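Local coordinates for tartronate semialdehyde reductase (Salmonella typhimurium, PDB 1VPD), which probably catalyses the NAD(P)H-dependent reduction of tartronate semialdehyde to D-glycerate, the last step of galactarate breakdown to that product, at residues 52-60 and 78-88. Residues are numbered along the deposited sequence; the frame is centred on the assembly and turned at random. Where two conformers were deposited one is given.
Sequences ASTAKAIAE and VALGENGIIEG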
ATOM      1  N   ALA A  52      21.150 -10.133   2.043  1.00 22.22           N
ATOM      2  CA  ALA A  52      21.574 -11.350   1.351  1.00 22.59           C
ATOM      3  C   ALA A  52      21.232 -11.219  -0.115  1.00 23.14           C
ATOM      4  O   ALA A  52      20.411 -10.373  -0.473  1.00 23.69           O
ATOM      5  CB  ALA A  52      20.912 -12.581   1.958  1.00 22.95           C
ATOM      6  N   SER A  53      21.823 -12.068  -0.955  1.00 23.39           N
ATOM      7  CA  SER A  53      21.803 -11.873  -2.406  1.00 24.53           C
ATOM      8  C   SER A  53      20.529 -12.387  -3.079  1.00 23.65           C
ATOM      9  O   SER A  53      20.286 -12.080  -4.252  1.00 24.72           O
ATOM     10  CB  SER A  53      23.036 -12.522  -3.063  1.00 24.82           C
ATOM     11  OG  SER A  53      24.244 -11.820  -2.724  1.00 28.53           O
ATOM     12  N   THR A  54      19.744 -13.202  -2.373  1.00 21.89           N
ATOM     13  CA  THR A  54      18.499 -13.740  -2.941  1.00 20.39           C
ATOM     14  C   THR A  54      17.448 -13.864  -1.874  1.00 19.47           C
ATOM     15  O   THR A  54      17.750 -13.891  -0.683  1.00 18.58           O
ATOM     16  CB  THR A  54      18.667 -15.147  -3.543  1.00 20.60           C
ATOM     17  OG1 THR A  54      19.089 -16.054  -2.522  1.00 19.64           O
ATOM     18  CG2 THR A  54      19.767 -15.199  -4.626  1.00 22.00           C
ATOM     19  N   ALA A  55      16.201 -13.940  -2.319  1.00 18.22           N
ATOM     20  CA  ALA A  55      15.086 -14.222  -1.421  1.00 18.12           C
ATOM     21  C   ALA A  55      15.250 -15.593  -0.760  1.00 18.16           C
ATOM     22  O   ALA A  55      14.898 -15.769   0.398  1.00 17.66           O
ATOM     23  CB  ALA A  55      13.784 -14.151  -2.192  1.00 17.95           C
ATOM     24  N   LYS A  56      15.780 -16.556  -1.506  1.00 18.26           N
ATOM     25  CA  LYS A  56      16.047 -17.886  -0.983  1.00 18.46           C
ATOM     26  C   LYS A  56      16.990 -17.812   0.222  1.00 18.23           C
ATOM     27  O   LYS A  56      16.735 -18.430   1.252  1.00 18.46           O
ATOM     28  CB  LYS A  56      16.639 -18.769  -2.081  1.00 18.62           C
ATOM     29  CG  LYS A  56      17.293 -20.083  -1.594  1.00 19.74           C
ATOM     30  CD  LYS A  56      17.786 -20.921  -2.759  1.00 22.81           C
ATOM     31  CE  LYS A  56      18.348 -22.269  -2.275  1.00 25.46           C
ATOM     32  NZ  LYS A  56      18.892 -23.048  -3.406  1.00 27.87           N
ATOM     33  N   ALA A  57      18.063 -17.035   0.096  1.00 18.22           N
ATOM     34  CA  ALA A  57      19.023 -16.885   1.193  1.00 18.66           C
ATOM     35  C   ALA A  57      18.431 -16.152   2.378  1.00 18.64           C
ATOM     36  O   ALA A  57      18.747 -16.451   3.520  1.00 19.52           O
ATOM     37  CB  ALA A  57      20.278 -16.180   0.719  1.00 18.84           C
ATOM     38  N   ILE A  58      17.547 -15.186   2.128  1.00 18.49           N
ATOM     39  CA  ILE A  58      16.846 -14.551   3.236  1.00 18.04           C
ATOM     40  C   ILE A  58      15.993 -15.582   3.978  1.00 18.02           C
ATOM     41  O   ILE A  58      16.012 -15.634   5.197  1.00 18.33           O
ATOM     42  CB  ILE A  58      16.016 -13.356   2.719  1.00 18.03           C
ATOM     43  CG1 ILE A  58      16.996 -12.252   2.306  1.00 19.91           C
ATOM     44  CG2 ILE A  58      15.073 -12.857   3.788  1.00 19.15           C
ATOM     45  CD1 ILE A  58      16.371 -11.043   1.707  1.00 20.50           C
ATOM     46  N   ALA A  59      15.289 -16.425   3.233  1.00 18.12           N
ATOM     47  CA  ALA A  59      14.420 -17.425   3.826  1.00 18.73           C
ATOM     48  C   ALA A  59      15.217 -18.489   4.591  1.00 19.45           C
ATOM     49  O   ALA A  59      14.741 -19.019   5.583  1.00 19.93           O
ATOM     50  CB  ALA A  59      13.575 -18.077   2.754  1.00 18.60           C
ATOM     51  N   GLU A  60      16.426 -18.783   4.138  1.00 20.37           N
ATOM     52  CA  GLU A  60      17.306 -19.729   4.847  1.00 21.87           C
ATOM     53  C   GLU A  60      17.709 -19.224   6.235  1.00 22.52           C
ATOM     54  O   GLU A  60      17.972 -20.017   7.150  1.00 23.61           O
ATOM     55  CB  GLU A  60      18.544 -20.021   3.997  1.00 22.18           C
ATOM     56  CG  GLU A  60      18.231 -20.937   2.830  1.00 24.22           C
ATOM     57  CD  GLU A  60      19.327 -21.068   1.792  1.00 27.57           C
ATOM     58  OE1 GLU A  60      20.201 -20.190   1.676  1.00 28.64           O
ATOM     59  OE2 GLU A  60      19.277 -22.073   1.050  1.00 30.84           O
ATOM     60  N   VAL A  78       9.063 -13.355  -6.173  1.00 17.98           N
ATOM     61  CA  VAL A  78       9.859 -13.367  -4.957  1.00 17.92           C
ATOM     62  C   VAL A  78       9.553 -14.596  -4.074  1.00 17.28           C
ATOM     63  O   VAL A  78      10.466 -15.204  -3.490  1.00 17.25           O
ATOM     64  CB  VAL A  78       9.676 -12.050  -4.165  1.00 17.69           C
ATOM     65  CG1 VAL A  78      10.149 -12.184  -2.725  1.00 18.06           C
ATOM     66  CG2 VAL A  78      10.409 -10.904  -4.862  1.00 18.65           C
ATOM     67  N   ALA A  79       8.282 -14.955  -3.976  1.00 16.74           N
ATOM     68  CA  ALA A  79       7.861 -16.016  -3.072  1.00 16.91           C
ATOM     69  C   ALA A  79       8.069 -17.399  -3.670  1.00 17.40           C
ATOM     70  O   ALA A  79       8.453 -18.328  -2.948  1.00 17.84           O
ATOM     71  CB  ALA A  79       6.393 -15.828  -2.655  1.00 17.06           C
ATOM     72  N   LEU A  80       7.808 -17.542  -4.970  1.00 17.64           N
ATOM     73  CA  LEU A  80       7.699 -18.856  -5.614  1.00 18.91           C
ATOM     74  C   LEU A  80       8.696 -19.119  -6.726  1.00 19.95           C
ATOM     75  O   LEU A  80       8.848 -20.259  -7.167  1.00 21.11           O
ATOM     76  CB  LEU A  80       6.285 -19.040  -6.186  1.00 18.91           C
ATOM     77  CG  LEU A  80       5.121 -18.786  -5.239  1.00 18.58           C
ATOM     78  CD1 LEU A  80       3.827 -19.064  -5.969  1.00 18.96           C
ATOM     79  CD2 LEU A  80       5.239 -19.652  -4.001  1.00 19.36           C
ATOM     80  N   GLY A  81       9.386 -18.085  -7.170  1.00 21.49           N
ATOM     81  CA  GLY A  81      10.181 -18.150  -8.384  1.00 22.63           C
ATOM     82  C   GLY A  81      11.570 -18.686  -8.114  1.00 23.90           C
ATOM     83  O   GLY A  81      11.877 -19.129  -7.015  1.00 23.02           O
ATOM     84  N   GLU A  82      12.400 -18.652  -9.148  1.00 25.89           N
ATOM     85  CA  GLU A  82      13.783 -19.091  -9.034  1.00 27.43           C
ATOM     86  C   GLU A  82      14.485 -18.239  -7.987  1.00 26.09           C
ATOM     87  O   GLU A  82      14.371 -17.008  -7.985  1.00 25.90           O
ATOM     88  CB  GLU A  82      14.484 -18.944 -10.399  0.52 28.33           C
ATOM     89  CG  GLU A  82      16.005 -19.095 -10.392  0.52 31.01           C
ATOM     90  CD  GLU A  82      16.660 -18.620 -11.685  0.52 34.29           C
ATOM     91  OE1 GLU A  82      15.947 -18.350 -12.677  0.52 35.89           O
ATOM     92  OE2 GLU A  82      17.902 -18.515 -11.706  0.52 36.16           O
ATOM     93  N   ASN A  83      15.213 -18.904  -7.101  1.00 24.49           N
ATOM     94  CA  ASN A  83      15.838 -18.249  -5.964  1.00 23.39           C
ATOM     95  C   ASN A  83      14.847 -17.505  -5.074  1.00 21.42           C
ATOM     96  O   ASN A  83      15.199 -16.541  -4.425  1.00 20.45           O
ATOM     97  CB  ASN A  83      16.962 -17.320  -6.435  1.00 23.98           C
ATOM     98  CG  ASN A  83      18.141 -18.100  -6.970  1.00 26.53           C
ATOM     99  OD1 ASN A  83      18.515 -19.120  -6.394  1.00 28.16           O
ATOM    100  ND2 ASN A  83      18.708 -17.646  -8.084  1.00 28.93           N
ATOM    101  N   GLY A  84      13.616 -18.004  -5.023  1.00 20.00           N
ATOM    102  CA  GLY A  84      12.576 -17.377  -4.229  1.00 19.20           C
ATOM    103  C   GLY A  84      12.489 -17.940  -2.828  1.00 18.73           C
ATOM    104  O   GLY A  84      13.195 -18.889  -2.474  1.00 18.49           O
ATOM    105  N   ILE A  85      11.601 -17.361  -2.031  1.00 17.72           N
ATOM    106  CA  ILE A  85      11.411 -17.746  -0.645  1.00 18.12           C
ATOM    107  C   ILE A  85      11.196 -19.252  -0.510  1.00 18.94           C
ATOM    108  O   ILE A  85      11.774 -19.886   0.372  1.00 18.56           O
ATOM    109  CB  ILE A  85      10.222 -16.975  -0.026  1.00 18.07           C
ATOM    110  CG1 ILE A  85      10.576 -15.490   0.084  1.00 17.75           C
ATOM    111  CG2 ILE A  85       9.839 -17.544   1.332  1.00 17.77           C
ATOM    112  CD1 ILE A  85       9.398 -14.594   0.484  1.00 19.03           C
ATOM    113  N   ILE A  86      10.381 -19.814  -1.393  1.00 19.16           N
ATOM    114  CA  ILE A  86       9.986 -21.204  -1.282  1.00 20.13           C
ATOM    115  C   ILE A  86      11.186 -22.156  -1.403  1.00 20.55           C
ATOM    116  O   ILE A  86      11.141 -23.259  -0.859  1.00 21.46           O
ATOM    117  CB  ILE A  86       8.882 -21.548  -2.299  1.00 20.32           C
ATOM    118  CG1 ILE A  86       8.151 -22.839  -1.880  1.00 21.39           C
ATOM    119  CG2 ILE A  86       9.435 -21.656  -3.714  1.00 21.01           C
ATOM    120  CD1 ILE A  86       6.864 -23.080  -2.676  1.00 23.18           C
ATOM    121  N   GLU A  87      12.237 -21.728  -2.100  1.00 20.68           N
ATOM    122  CA  GLU A  87      13.436 -22.560  -2.278  1.00 21.45           C
ATOM    123  C   GLU A  87      14.350 -22.563  -1.050  1.00 21.34           C
ATOM    124  O   GLU A  87      15.223 -23.446  -0.936  1.00 21.63           O
ATOM    125  CB  GLU A  87      14.205 -22.121  -3.533  1.00 22.00           C
ATOM    126  CG  GLU A  87      13.393 -22.244  -4.820  1.00 23.96           C
ATOM    127  CD  GLU A  87      14.172 -21.929  -6.089  1.00 28.26           C
ATOM    128  OE1 GLU A  87      15.351 -21.539  -6.021  1.00 29.90           O
ATOM    129  OE2 GLU A  87      13.591 -22.082  -7.189  1.00 32.04           O
ATOM    130  N   GLY A  88      14.176 -21.602  -0.135  1.00 20.63           N
ATOM    131  CA  GLY A  88      14.988 -21.519   1.066  1.00 21.05           C
ATOM    132  C   GLY A  88      14.275 -21.726   2.394  1.00 21.32           C
ATOM    133  O   GLY A  88      14.915 -21.884   3.441  1.00 21.59           O
TER
HETATM  134  O   HOH W   1      15.782 -13.787  -5.299  1.00 29.57           O
HETATM  135  O   HOH W   2      17.362 -23.003  -5.618  1.00 47.42           O
HETATM  136  O   HOH W   3      14.424 -21.785   6.316  1.00 44.21           O
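The first turn of helix 55-61 is tied to the turn at 81-84 through the carbonyl of N83, which accepts from K56 N (K56 N to N83 O, 3.0 Å) well above its plane. A water reaches the same oxygen while accepting from A55 N, so both amides at this helix start are linked to one carbonyl. T54 lays CG2 obliquely against CB of N83. With chi1 at 61°, its OG1 turns back to accept from A57 N as the N-cap, which keeps the methyl on the side of N83.

Further along, K56 runs fully extended across E87 at about a right angle, its CD 3.9 Å from E87 CB. The ammonium does not touch the carboxylate, and a water link between them is doubtful; E87 OE1 receives a weak bond from N83 N that helps hold the turn. The CA atoms come nearest at K56 and G88, where G88, lacking a side chain, directs a nearly straight C-H at K56 O (G88 CA to K56 O, 3.6 Å). CG of E60 rests on G88 O, and a water joins this oxygen to A59 O.

On the inner side, A59 CB meets I85 CG2 at 4.0 Å, and A55 CB faces both I85 CG1 and V78 CG1. The type II turn joining helices 72-80 and 85-88 thus packs against helix 55-61 at the periphery of the Rossmann-type domain. Beneath them lie parallel strands of the central sheet: A55 and V78 touch I11 of strand 7-11, in the predicted NAD-binding segment, while A59 and I85 rest on I65 of strand 64-67.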